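Local coordinates for protein glutamine synthetase (Helicobacter pylori, PDB 5ZLI) that belongs to the glutamine synthetase family (type I beta), whose chain joins a beta-Grasp domain to a catalytic domain and assembles as twelve copies, at residues Gly46-Thr49 / His50-Lys54; Asp243-Gln246 / Lys247-Val251; Ser325-Ser328 / Tyr329-Leu332; Leu434-Lys437 / Gln438-Lys441; His471-Glu474 / Phe475-Thr478. All blocks are in the same frame, centred on the assembly; numbering follows the deposited sequence.

Contact 1 (Gly46-Thr49 / His50-Lys54)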
loop_
_atom_site.group_PDB
_atom_site.type_symbol
_atom_site.label_atom_id
_atom_site.label_comp_id
_atom_site.label_asym_id
_atom_site.label_seq_id
_atom_site.Cartn_x
_atom_site.Cartn_y
_atom_site.Cartn_z
ATOM N N GLY B 46 -19.456 -20.900 48.895
ATOM C CA GLY B 46 -19.347 -20.296 50.194
ATOM C C GLY B 46 -20.540 -19.422 50.482
ATOM O O GLY B 46 -20.878 -19.198 51.642
ATOM N N ALA B 47 -21.162 -18.907 49.433
ATOM C CA ALA B 47 -22.437 -18.239 49.512
ATOM C C ALA B 47 -23.541 -19.226 49.217
ATOM O O ALA B 47 -24.711 -18.840 49.100
ATOM C CB ALA B 47 -22.479 -17.072 48.519
ATOM N N LEU B 48 -23.191 -20.505 49.173
ATOM C CA LEU B 48 -24.136 -21.571 48.899
ATOM C C LEU B 48 -24.680 -22.121 50.193
ATOM O O LEU B 48 -23.916 -22.485 51.091
ATOM C CB LEU B 48 -23.519 -22.720 48.113
ATOM C CG LEU B 48 -23.751 -22.725 46.616
ATOM C CD1 LEU B 48 -23.341 -24.091 46.106
ATOM C CD2 LEU B 48 -25.214 -22.489 46.379
ATOM N N THR B 49 -25.994 -22.202 50.262
ATOM C CA THR B 49 -26.667 -22.801 51.394
ATOM C C THR B 49 -26.947 -24.257 51.125
ATOM O O THR B 49 -27.006 -24.702 49.975
ATOM C CB THR B 49 -28.010 -22.125 51.631
ATOM O OG1 THR B 49 -28.991 -22.796 50.831
ATOM C CG2 THR B 49 -27.961 -20.669 51.220
ATOM N N HIS B 50 -27.087 -25.015 52.209
ATOM C CA HIS B 50 -27.732 -26.313 52.095
ATOM C C HIS B 50 -29.138 -26.128 51.517
ATOM O O HIS B 50 -29.568 -26.874 50.627
ATOM C CB HIS B 50 -27.760 -26.993 53.473
ATOM C CG HIS B 50 -26.397 -27.314 54.018
ATOM N ND1 HIS B 50 -25.681 -28.431 53.639
ATOM C CD2 HIS B 50 -25.600 -26.633 54.878
ATOM C CE1 HIS B 50 -24.514 -28.440 54.258
ATOM N NE2 HIS B 50 -24.441 -27.360 55.017
ATOM N N GLY B 51 -29.834 -25.076 51.965
ATOM C CA GLY B 51 -31.208 -24.826 51.551
ATOM C C GLY B 51 -31.379 -24.456 50.089
ATOM O O GLY B 51 -32.445 -24.691 49.507
ATOM N N MET B 52 -30.368 -23.816 49.491
ATOM C CA MET B 52 -30.445 -23.431 48.086
ATOM C C MET B 52 -30.375 -24.637 47.158
ATOM O O MET B 52 -30.797 -24.538 46.003
ATOM C CB MET B 52 -29.314 -22.461 47.758
ATOM C CG MET B 52 -29.742 -21.162 47.142
ATOM S SD MET B 52 -29.029 -19.852 48.125
ATOM C CE MET B 52 -27.304 -20.172 47.850
ATOM N N LEU B 53 -29.915 -25.792 47.654
ATOM C CA LEU B 53 -29.893 -27.012 46.858
ATOM C C LEU B 53 -31.179 -27.788 46.987
ATOM O O LEU B 53 -31.410 -28.725 46.208
ATOM C CB LEU B 53 -28.717 -27.908 47.273
ATOM C CG LEU B 53 -27.298 -27.409 46.994
ATOM C CD1 LEU B 53 -26.230 -28.459 47.323
ATOM C CD2 LEU B 53 -27.220 -27.040 45.507
ATOM N N LYS B 54 -32.018 -27.391 47.935
ATOM C CA LYS B 54 -33.328 -27.977 48.112
ATOM C C LYS B 54 -34.344 -27.049 47.478
ATOM O O LYS B 54 -34.887 -27.357 46.411
ATOM C CB LYS B 54 -33.615 -28.199 49.594
ATOM C CG LYS B 54 -32.978 -29.462 50.193
ATOM C CD LYS B 54 -34.032 -30.480 50.691
ATOM C CE LYS B 54 -34.521 -31.416 49.568
ATOM N NZ LYS B 54 -35.666 -32.312 49.966
#

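Contact 2 (Asp243-Gln246 / Lys247-Val251)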
loop_
_atom_site.group_PDB
_atom_site.type_symbol
_atom_site.label_atom_id
_atom_site.label_comp_id
_atom_site.label_asym_id
_atom_site.label_seq_id
_atom_site.Cartn_x
_atom_site.Cartn_y
_atom_site.Cartn_z
ATOM N N ASP B 243 -27.896 -36.020 28.862
ATOM C CA ASP B 243 -26.973 -35.221 29.653
ATOM C C ASP B 243 -25.567 -35.259 29.086
ATOM O O ASP B 243 -24.926 -34.219 28.925
ATOM C CB ASP B 243 -26.954 -35.700 31.092
ATOM C CG ASP B 243 -28.026 -35.089 31.906
ATOM O OD1 ASP B 243 -28.923 -34.428 31.348
ATOM O OD2 ASP B 243 -27.946 -35.229 33.127
ATOM N N ASN B 244 -25.086 -36.447 28.729
ATOM C CA ASN B 244 -23.712 -36.519 28.261
ATOM C C ASN B 244 -23.575 -35.840 26.921
ATOM O O ASN B 244 -22.508 -35.315 26.603
ATOM C CB ASN B 244 -23.257 -37.974 28.130
ATOM C CG ASN B 244 -23.078 -38.651 29.451
ATOM O OD1 ASN B 244 -22.798 -38.008 30.461
ATOM N ND2 ASN B 244 -23.236 -39.958 29.459
ATOM N N VAL B 245 -24.662 -35.785 26.158
ATOM C CA VAL B 245 -24.647 -35.049 24.906
ATOM C C VAL B 245 -24.399 -33.569 25.171
ATOM O O VAL B 245 -23.543 -32.957 24.526
ATOM C CB VAL B 245 -25.948 -35.302 24.132
ATOM C CG1 VAL B 245 -26.135 -34.287 22.992
ATOM C CG2 VAL B 245 -25.976 -36.764 23.629
ATOM N N GLN B 246 -25.110 -32.976 26.147
ATOM C CA GLN B 246 -24.826 -31.579 26.511
ATOM C C GLN B 246 -23.355 -31.373 26.883
ATOM O O GLN B 246 -22.720 -30.424 26.418
ATOM C CB GLN B 246 -25.724 -31.084 27.661
ATOM C CG GLN B 246 -27.215 -30.941 27.360
ATOM C CD GLN B 246 -27.538 -30.084 26.122
ATOM O OE1 GLN B 246 -27.393 -30.550 24.993
ATOM N NE2 GLN B 246 -27.920 -28.821 26.332
ATOM N N LYS B 247 -22.799 -32.248 27.732
ATOM C CA LYS B 247 -21.382 -32.143 28.105
ATOM C C LYS B 247 -20.475 -32.250 26.876
ATOM O O LYS B 247 -19.596 -31.408 26.670
ATOM C CB LYS B 247 -21.004 -33.220 29.119
ATOM C CG LYS B 247 -21.604 -33.133 30.509
ATOM C CD LYS B 247 -20.761 -34.056 31.439
ATOM C CE LYS B 247 -21.445 -34.381 32.759
ATOM N NZ LYS B 247 -20.616 -35.205 33.651
ATOM N N LEU B 248 -20.630 -33.332 26.097
ATOM C CA LEU B 248 -19.875 -33.539 24.862
ATOM C C LEU B 248 -19.894 -32.322 23.929
ATOM O O LEU B 248 -18.837 -31.898 23.437
ATOM C CB LEU B 248 -20.419 -34.782 24.144
ATOM C CG LEU B 248 -19.992 -35.380 22.783
ATOM C CD1 LEU B 248 -20.529 -34.656 21.550
ATOM C CD2 LEU B 248 -18.519 -35.417 22.680
ATOM N N LYS B 249 -21.085 -31.765 23.637
ATOM C CA LYS B 249 -21.152 -30.575 22.776
ATOM C C LYS B 249 -20.307 -29.430 23.338
ATOM O O LYS B 249 -19.486 -28.837 22.634
ATOM C CB LYS B 249 -22.612 -30.132 22.574
ATOM C CG LYS B 249 -23.448 -30.986 21.573
ATOM C CD LYS B 249 -24.895 -30.481 21.502
ATOM C CE LYS B 249 -25.816 -31.420 20.679
ATOM N NZ LYS B 249 -27.303 -31.070 20.711
ATOM N N TYR B 250 -20.452 -29.159 24.625
ATOM C CA TYR B 250 -19.644 -28.153 25.303
ATOM C C TYR B 250 -18.151 -28.459 25.205
ATOM O O TYR B 250 -17.338 -27.552 25.019
ATOM C CB TYR B 250 -20.100 -28.107 26.763
ATOM C CG TYR B 250 -19.304 -27.250 27.695
ATOM C CD1 TYR B 250 -19.172 -25.886 27.489
ATOM C CD2 TYR B 250 -18.708 -27.809 28.836
ATOM C CE1 TYR B 250 -18.446 -25.086 28.380
ATOM C CE2 TYR B 250 -17.970 -27.010 29.737
ATOM C CZ TYR B 250 -17.851 -25.656 29.495
ATOM O OH TYR B 250 -17.141 -24.873 30.361
ATOM N N VAL B 251 -17.767 -29.735 25.318
ATOM C CA VAL B 251 -16.353 -30.067 25.438
ATOM C C VAL B 251 -15.642 -29.878 24.117
ATOM O O VAL B 251 -14.481 -29.470 24.078
ATOM C CB VAL B 251 -16.162 -31.489 25.993
ATOM C CG1 VAL B 251 -14.714 -31.889 25.918
ATOM C CG2 VAL B 251 -16.610 -31.550 27.436
#

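Contact 3 (Ser325-Ser328 / Tyr329-Leu332)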
loop_
_atom_site.group_PDB
_atom_site.type_symbol
_atom_site.label_atom_id
_atom_site.label_comp_id
_atom_site.label_asym_id
_atom_site.label_seq_id
_atom_site.Cartn_x
_atom_site.Cartn_y
_atom_site.Cartn_z
ATOM N N SER B 325 -34.472 -28.284 13.180
ATOM C CA SER B 325 -34.117 -27.072 12.459
ATOM C C SER B 325 -34.360 -27.308 10.987
ATOM O O SER B 325 -34.351 -28.439 10.505
ATOM C CB SER B 325 -32.660 -26.687 12.643
ATOM O OG SER B 325 -31.841 -27.699 12.124
ATOM N N THR B 326 -34.573 -26.226 10.268
ATOM C CA THR B 326 -34.637 -26.372 8.830
ATOM C C THR B 326 -33.314 -26.871 8.258
ATOM O O THR B 326 -33.278 -27.495 7.186
ATOM C CB THR B 326 -35.070 -25.057 8.260
ATOM O OG1 THR B 326 -34.300 -24.046 8.921
ATOM C CG2 THR B 326 -36.533 -24.886 8.546
ATOM N N ASN B 327 -32.217 -26.593 8.944
ATOM C CA ASN B 327 -30.951 -27.085 8.448
ATOM C C ASN B 327 -30.911 -28.609 8.485
ATOM O O ASN B 327 -30.178 -29.239 7.712
ATOM C CB ASN B 327 -29.816 -26.513 9.268
ATOM C CG ASN B 327 -28.531 -26.708 8.601
ATOM O OD1 ASN B 327 -27.646 -27.420 9.082
ATOM N ND2 ASN B 327 -28.395 -26.070 7.451
ATOM N N SER B 328 -31.680 -29.221 9.375
ATOM C CA SER B 328 -31.773 -30.676 9.377
ATOM C C SER B 328 -32.165 -31.215 8.017
ATOM O O SER B 328 -31.623 -32.223 7.557
ATOM C CB SER B 328 -32.768 -31.127 10.421
ATOM O OG SER B 328 -32.313 -30.693 11.675
ATOM N N TYR B 329 -33.018 -30.498 7.317
ATOM C CA TYR B 329 -33.595 -31.012 6.098
ATOM C C TYR B 329 -32.716 -30.786 4.879
ATOM O O TYR B 329 -32.981 -31.383 3.842
ATOM C CB TYR B 329 -34.969 -30.393 5.912
ATOM C CG TYR B 329 -35.853 -30.804 7.032
ATOM C CD1 TYR B 329 -36.659 -31.940 6.929
ATOM C CD2 TYR B 329 -35.829 -30.119 8.235
ATOM C CE1 TYR B 329 -37.455 -32.349 7.985
ATOM C CE2 TYR B 329 -36.628 -30.516 9.303
ATOM C CZ TYR B 329 -37.438 -31.624 9.168
ATOM O OH TYR B 329 -38.220 -32.001 10.231
ATOM N N LYS B 330 -31.689 -29.942 4.971
ATOM C CA LYS B 330 -30.650 -29.934 3.948
ATOM C C LYS B 330 -29.782 -31.179 3.992
ATOM O O LYS B 330 -29.105 -31.482 3.009
ATOM C CB LYS B 330 -29.792 -28.681 4.101
ATOM C CG LYS B 330 -30.642 -27.452 4.357
ATOM C CD LYS B 330 -31.074 -26.804 3.033
ATOM C CE LYS B 330 -32.323 -25.973 3.240
ATOM N NZ LYS B 330 -32.244 -25.044 4.378
ATOM N N ARG B 331 -29.770 -31.880 5.117
ATOM C CA ARG B 331 -29.048 -33.126 5.293
ATOM C C ARG B 331 -29.838 -34.335 4.804
ATOM O O ARG B 331 -29.228 -35.314 4.350
ATOM C CB ARG B 331 -28.691 -33.280 6.764
ATOM C CG ARG B 331 -28.241 -34.646 7.187
ATOM C CD ARG B 331 -27.802 -34.607 8.633
ATOM N NE ARG B 331 -27.504 -35.934 9.162
ATOM C CZ ARG B 331 -28.407 -36.755 9.701
ATOM N NH1 ARG B 331 -29.682 -36.392 9.813
ATOM N NH2 ARG B 331 -28.030 -37.950 10.135
ATOM N N LEU B 332 -31.175 -34.293 4.905
ATOM C CA LEU B 332 -32.048 -35.417 4.568
ATOM C C LEU B 332 -32.310 -35.519 3.066
ATOM O O LEU B 332 -33.448 -35.723 2.619
ATOM C CB LEU B 332 -33.359 -35.258 5.337
ATOM C CG LEU B 332 -33.128 -35.069 6.861
ATOM C CD1 LEU B 332 -34.448 -34.850 7.629
ATOM C CD2 LEU B 332 -32.219 -36.126 7.574
#

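Contact 4 (Leu434-Lys437 / Gln438-Lys441)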
loop_
_atom_site.group_PDB
_atom_site.type_symbol
_atom_site.label_atom_id
_atom_site.label_comp_id
_atom_site.label_asym_id
_atom_site.label_seq_id
_atom_site.Cartn_x
_atom_site.Cartn_y
_atom_site.Cartn_z
ATOM N N LEU B 434 -48.255 -32.157 14.743
ATOM C CA LEU B 434 -49.446 -31.577 15.338
ATOM C C LEU B 434 -50.685 -32.380 14.997
ATOM O O LEU B 434 -51.642 -32.381 15.772
ATOM C CB LEU B 434 -49.605 -30.141 14.860
ATOM C CG LEU B 434 -48.604 -29.180 15.469
ATOM C CD1 LEU B 434 -48.713 -27.792 14.832
ATOM C CD2 LEU B 434 -48.900 -29.110 16.940
ATOM N N ALA B 435 -50.678 -33.089 13.876
ATOM C CA ALA B 435 -51.791 -33.940 13.486
ATOM C C ALA B 435 -51.668 -35.356 14.035
ATOM O O ALA B 435 -52.512 -36.204 13.740
ATOM C CB ALA B 435 -51.919 -33.977 11.974
ATOM N N ASP B 436 -50.644 -35.628 14.827
ATOM C CA ASP B 436 -50.402 -36.923 15.459
ATOM C C ASP B 436 -49.604 -36.649 16.722
ATOM O O ASP B 436 -48.375 -36.742 16.755
ATOM C CB ASP B 436 -49.619 -37.891 14.584
ATOM C CG ASP B 436 -49.670 -39.275 15.122
ATOM O OD1 ASP B 436 -48.974 -40.160 14.573
ATOM O OD2 ASP B 436 -50.323 -39.437 16.179
ATOM N N LYS B 437 -50.305 -36.287 17.776
ATOM C CA LYS B 437 -49.627 -35.863 18.971
ATOM C C LYS B 437 -49.997 -36.717 20.156
ATOM O O LYS B 437 -49.467 -36.495 21.252
ATOM C CB LYS B 437 -49.950 -34.383 19.220
ATOM C CG LYS B 437 -51.308 -33.966 18.656
ATOM C CD LYS B 437 -51.576 -32.472 18.838
ATOM C CE LYS B 437 -52.980 -32.073 18.368
ATOM N NZ LYS B 437 -53.199 -30.586 18.309
ATOM N N GLN B 438 -50.816 -37.748 19.951
ATOM C CA GLN B 438 -51.393 -38.428 21.106
ATOM C C GLN B 438 -50.394 -39.356 21.781
ATOM O O GLN B 438 -50.372 -39.451 23.007
ATOM C CB GLN B 438 -52.665 -39.176 20.714
ATOM C CG GLN B 438 -53.676 -39.239 21.855
ATOM C CD GLN B 438 -53.996 -37.861 22.428
ATOM O OE1 GLN B 438 -53.806 -37.609 23.623
ATOM N NE2 GLN B 438 -54.477 -36.961 21.574
ATOM N N TYR B 439 -49.560 -40.042 21.013
ATOM C CA TYR B 439 -48.627 -40.962 21.633
ATOM C C TYR B 439 -47.624 -40.252 22.521
ATOM O O TYR B 439 -46.977 -40.908 23.343
ATOM C CB TYR B 439 -47.884 -41.747 20.569
ATOM C CG TYR B 439 -46.978 -40.886 19.752
ATOM C CD1 TYR B 439 -47.470 -40.152 18.683
ATOM C CD2 TYR B 439 -45.631 -40.767 20.074
ATOM C CE1 TYR B 439 -46.643 -39.355 17.940
ATOM C CE2 TYR B 439 -44.798 -39.954 19.335
ATOM C CZ TYR B 439 -45.311 -39.258 18.266
ATOM O OH TYR B 439 -44.480 -38.450 17.522
ATOM N N LEU B 440 -47.460 -38.940 22.364
ATOM C CA LEU B 440 -46.635 -38.160 23.280
ATOM C C LEU B 440 -47.403 -37.728 24.520
ATOM O O LEU B 440 -46.803 -37.582 25.590
ATOM C CB LEU B 440 -46.124 -36.917 22.571
ATOM C CG LEU B 440 -45.184 -37.227 21.437
ATOM C CD1 LEU B 440 -45.115 -36.035 20.476
ATOM C CD2 LEU B 440 -43.843 -37.526 22.095
ATOM N N LYS B 441 -48.721 -37.516 24.401
ATOM C CA LYS B 441 -49.508 -36.960 25.495
ATOM C C LYS B 441 -49.881 -37.995 26.538
ATOM O O LYS B 441 -50.444 -37.624 27.572
ATOM C CB LYS B 441 -50.747 -36.257 24.954
ATOM C CG LYS B 441 -50.375 -34.910 24.411
ATOM C CD LYS B 441 -51.488 -33.899 24.484
ATOM C CE LYS B 441 -52.259 -33.876 23.190
ATOM N NZ LYS B 441 -53.397 -32.923 23.230
#

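Contact 5 (His471-Glu474 / Phe475-Thr478)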
loop_
_atom_site.group_PDB
_atom_site.type_symbol
_atom_site.label_atom_id
_atom_site.label_comp_id
_atom_site.label_asym_id
_atom_site.label_seq_id
_atom_site.Cartn_x
_atom_site.Cartn_y
_atom_site.Cartn_z
ATOM N N HIS B 471 -32.592 -16.169 -0.327
ATOM C CA HIS B 471 -31.510 -17.115 -0.408
ATOM C C HIS B 471 -30.677 -16.829 -1.654
ATOM O O HIS B 471 -31.233 -16.659 -2.747
ATOM C CB HIS B 471 -32.066 -18.547 -0.449
ATOM C CG HIS B 471 -31.021 -19.615 -0.320
ATOM N ND1 HIS B 471 -30.030 -19.807 -1.261
ATOM C CD2 HIS B 471 -30.849 -20.583 0.611
ATOM C CE1 HIS B 471 -29.276 -20.830 -0.897
ATOM N NE2 HIS B 471 -29.755 -21.323 0.232
ATOM N N PRO B 472 -29.372 -16.795 -1.529
ATOM C CA PRO B 472 -28.496 -16.492 -2.674
ATOM C C PRO B 472 -28.702 -17.344 -3.921
ATOM O O PRO B 472 -28.323 -16.926 -5.006
ATOM C CB PRO B 472 -27.096 -16.747 -2.101
ATOM C CG PRO B 472 -27.336 -17.543 -0.840
ATOM C CD PRO B 472 -28.617 -17.075 -0.304
ATOM N N PHE B 473 -29.274 -18.535 -3.812
ATOM C CA PHE B 473 -29.421 -19.302 -5.036
ATOM C C PHE B 473 -30.584 -18.774 -5.859
ATOM O O PHE B 473 -30.567 -18.843 -7.097
ATOM C CB PHE B 473 -29.624 -20.779 -4.726
ATOM C CG PHE B 473 -29.444 -21.656 -5.928
ATOM C CD1 PHE B 473 -30.534 -22.197 -6.583
ATOM C CD2 PHE B 473 -28.172 -21.885 -6.445
ATOM C CE1 PHE B 473 -30.351 -22.992 -7.722
ATOM C CE2 PHE B 473 -27.988 -22.679 -7.566
ATOM C CZ PHE B 473 -29.079 -23.234 -8.210
ATOM N N GLU B 474 -31.578 -18.194 -5.192
ATOM C CA GLU B 474 -32.660 -17.552 -5.917
ATOM C C GLU B 474 -32.118 -16.434 -6.802
ATOM O O GLU B 474 -32.736 -16.065 -7.817
ATOM C CB GLU B 474 -33.691 -17.028 -4.920
ATOM C CG GLU B 474 -34.173 -18.093 -3.959
ATOM C CD GLU B 474 -35.121 -17.581 -2.857
ATOM O OE1 GLU B 474 -34.987 -16.439 -2.351
ATOM O OE2 GLU B 474 -36.012 -18.363 -2.474
ATOM N N PHE B 475 -30.969 -15.885 -6.423
ATOM C CA PHE B 475 -30.340 -14.874 -7.249
ATOM C C PHE B 475 -29.710 -15.472 -8.493
ATOM O O PHE B 475 -29.702 -14.840 -9.544
ATOM C CB PHE B 475 -29.339 -14.108 -6.400
ATOM C CG PHE B 475 -29.993 -13.185 -5.424
ATOM C CD1 PHE B 475 -30.614 -13.664 -4.298
ATOM C CD2 PHE B 475 -29.968 -11.828 -5.633
ATOM C CE1 PHE B 475 -31.225 -12.818 -3.422
ATOM C CE2 PHE B 475 -30.578 -10.973 -4.744
ATOM C CZ PHE B 475 -31.213 -11.475 -3.637
ATOM N N ILE B 476 -29.226 -16.701 -8.422
ATOM C CA ILE B 476 -28.743 -17.349 -9.631
ATOM C C ILE B 476 -29.916 -17.743 -10.516
ATOM O O ILE B 476 -29.837 -17.684 -11.753
ATOM C CB ILE B 476 -27.847 -18.546 -9.245
ATOM C CG1 ILE B 476 -26.621 -18.015 -8.517
ATOM C CG2 ILE B 476 -27.379 -19.347 -10.444
ATOM C CD1 ILE B 476 -25.881 -19.043 -7.750
ATOM N N THR B 477 -31.034 -18.131 -9.898
ATOM C CA THR B 477 -32.139 -18.702 -10.654
ATOM C C THR B 477 -33.004 -17.629 -11.276
ATOM O O THR B 477 -33.384 -17.716 -12.447
ATOM C CB THR B 477 -33.008 -19.549 -9.734
ATOM O OG1 THR B 477 -32.243 -20.632 -9.206
ATOM C CG2 THR B 477 -34.161 -20.103 -10.552
ATOM N N THR B 478 -33.388 -16.661 -10.450
ATOM C CA THR B 478 -34.497 -15.770 -10.702
ATOM C C THR B 478 -34.067 -14.342 -11.019
ATOM O O THR B 478 -34.834 -13.603 -11.641
ATOM C CB THR B 478 -35.414 -15.753 -9.464
ATOM O OG1 THR B 478 -35.510 -17.088 -8.931
ATOM C CG2 THR B 478 -36.788 -15.259 -9.839
#

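Contact 1 (Gly46-Thr49 / His50-Lys54)
The imidazole of His50, the one flat side-chain group here, is carried away from Thr49: its CB rests 3.7 Å from Thr49 C, that carbonyl carbon stands oblique to the ring, and the ring itself stacks with Phe16 of helix 9-20. With CG set opposite its own carbonyl carbon (chi1 -64°), the ring leaves the turn on the side of that helix. Met52, bent at chi2 and chi3, brings SD and CE back to Thr49, Leu48 and Ala47. Its SD lies 3.4 Å from Thr49 CG2, the two side chains crossing at about a right angle. Beyond the sulfur, Met52 CE comes 3.4 Å from Leu48 CD2 in an apolar contact where the two side chains cross obliquely, and it also approaches the carbonyl oxygen of Ala47. Thr49 OG1 is modelled too near the Met52 amide for a sound bond, and its exact placement is doubtful. Two backbone bonds wind the following residues into a turn, Leu53 N to His50 O at 3.2 Å and Lys54 N to Gly51 O at 3.2 Å. Leu53 CG stays 4.0 Å from Thr49 O, while its side chain packs on Ile12 and Phe15 of helix 9-20 and on strand 74-81; Leu48 faces strand 26-32. The whole is a helical turn in the connection between strands 38-44 and 57-60 of the beta-Grasp domain, pressed against its sheet and against helix 9-20.

Contact 2 (Asp243-Gln246 / Lys247-Val251)
Lys249 climbs alongside Val245, one turn earlier, the two side chains lying side by side and pointing the same way. Its CB starts 3.6 Å from Val245 O, and CG keeps 3.6 Å from the same oxygen. CD moves off to 4.1 Å from Val245 O, and CE then meets a methyl, standing 3.7 Å from Val245 CG1. That branch is opposite the Val245 backbone N (chi1 166°), which turns it toward the lysine. The ammonium NZ, 4.1 Å from Val245 CG1, ends the extended chain in a hydrogen bond to Ser373 O. This is i to i+4 packing on the long helix 238-258 of the catalytic domain, which runs buried against helices 200-212 and 377-393 and strand 133-145. Four consecutive backbone bonds carry it: the one from Lys249 N to Val245 O is 2.9 Å long and straight at the hydrogen (174°), while that from Lys247 N to Asp243 O measures 3.1 Å. Leu248 N reaches Asn244 O at 2.8 Å, and Tyr250 N bonds to Gln246 O. Lys247 leaves on a different side of the helix: its CG passes near Asp243 O, and NZ is bonded to Val213 O and Arg83 O, while Asp243 forms salt bridges with Arg115 and Arg83 and the Tyr250 hydroxyl is hydrogen-bonded to Asp87.

Contact 3 (Ser325-Ser328 / Tyr329-Leu332)
Backbone bonds from Tyr329, Lys330 and Arg331 each reach back three residues, as in a 3-10 helix. Tyr329 N meets Thr326 O at 3.0 Å and Arg331 N meets Ser328 O at 3.1 Å. The bond from Lys330 N to Asn327 O is weak, and a second weak bond to Ser328 O, of i to i+4 spacing, comes from Leu332 N. Non-bonded packing surrounds the Tyr329 ring, whose edge meets the carbonyl oxygens of Ser325 and Thr326: CD2 is 3.2 Å from Ser325 O. With CG opposite its own carbonyl carbon (chi1 -63°), the ring lies back beside the start of the turn, and its hydroxyl bonds to Ser429. Leu332 CG packs 3.3 Å from Ser328 O, while Asn327 ND2 stands 4.1 Å from Lys330 CG, these two side chains crossing at about a right angle. Of the polar ends, Ser328 OG bonds to Asp372, and the extended Arg331 donates hydrogen bonds from NH2 and NH1 to Arg369 O and Phe370 O. Glu474 of a neighbouring subunit takes a salt bridge from Lys330 and hydrogen bonds from Asn327 and Thr326. Through these bonds the short, weakly bonded helix 326-331 of the catalytic domain forms part of a subunit interface.

Contact 4 (Leu434-Lys437 / Gln438-Lys441)
Lys437 O takes the amides that open the short, weakly bonded helix 438-441, which begins at Gln438, just past the loop that follows helix 426-434 in the catalytic domain. Tyr439 comes next and reaches back to Asp436. The ring has CG set between its backbone N and carbonyl carbon (chi1 67°), the crowded position, and this swings it toward the preceding loop. Its edge meets the carboxylate: Asp436 OD2 lies in the ring plane, 3.9 Å from Tyr439 CD1, with the two flat groups turned 69° against each other. The backbone joins in, for Tyr439 CE1 is 3.4 Å from Asp436 O. His314 ties both together: its ND1 is hydrogen-bonded to Asp436 OD1 while its ring stacks with that of Tyr439. Leu440 covers part of one face of the tyrosine, its CG 3.5 Å above the plane and offset toward the rim. Leu440 N makes a weak bond, 3.4 Å, to Lys437 O, and its side chain is packed against Ala383 and Met386 of helix 377-393. Lys441 closes the turn, its amide bonding to Gln438 O at 2.9 Å and only weakly to Lys437 O. Both lysines run toward Glu448: Lys441 forms a salt bridge with it, Lys437 a long, weak ion pair. That shared carboxylate probably eases the nearness of like charges, since Lys437 NZ and Lys441 NZ stand 5.5 Å apart.

Contact 5 (His471-Glu474 / Phe475-Thr478)
Phe473 O is gripped twice by Thr477. The amide Thr477 N meets it at 2.9 Å, and the hydroxyl Thr477 OG1 donates from above the carbonyl plane at 3.2 Å; Ile476 N adds a weak bond. OG1 can bend back to the helix backbone because it sits opposite its own carbonyl carbon, beside its N (chi1 -62°). Thr477 OG1 also lies 3.4 Å from Phe473 CE1, oblique to the ring, whose other side of the rim is approached by Ile476: Phe473 CD2 is 3.9 Å from Ile476 CD1, the side chains crossing at about a right angle. One residue on, Thr478 N bonds to Glu474 O at 2.8 Å and its hydroxyl adds a weak bond. Phe475 turns its ring edge to the carbonyl of His471, with CD1 3.4 Å from His471 O.

The start of helix 472-478 is closed by a capping box. His471, at the N-cap, accepts from Phe473 N through ND1, almost exactly in the ring plane at 2.9 Å and nearly straight (171°), while His471 N donates to Glu474 OE1 at 3.1 Å. Every residue here is within reach of a neighbouring subunit: its Tyr159 stacks on Phe475, and the Glu474 carboxylate, besides its part in the capping box, reaches that subunit too. Since ND1 of His471 accepts and NE2 is hydrogen-bonded to Lys469 O of that subunit, the imidazole is probably neutral with its proton on NE2, so the cap of this helix and its docking on the partner chain share one ring.

Overall arrangement
Contact 1, in the beta-Grasp domain, and contact 5, at the C-terminal end, lie on opposite sides of the chain's centre, their centres 57 Å apart. Contact 2 sits nearest the middle of the chain, its centre 26 Å from that of contact 1 and 21 Å from that of contact 3. Helix 377-393 packs on both contact 2 and contact 4, although their nearest atoms are about 17 Å apart. Helix 448-466 packs on both contacts 3 and 4, and helix 426-434, which touches contact 3, ends in contact 4. Contacts 3 and 5, with nearest atoms about 6 Å apart, do not touch within one chain; each instead meets the other's copy on a neighbouring subunit, through Glu474.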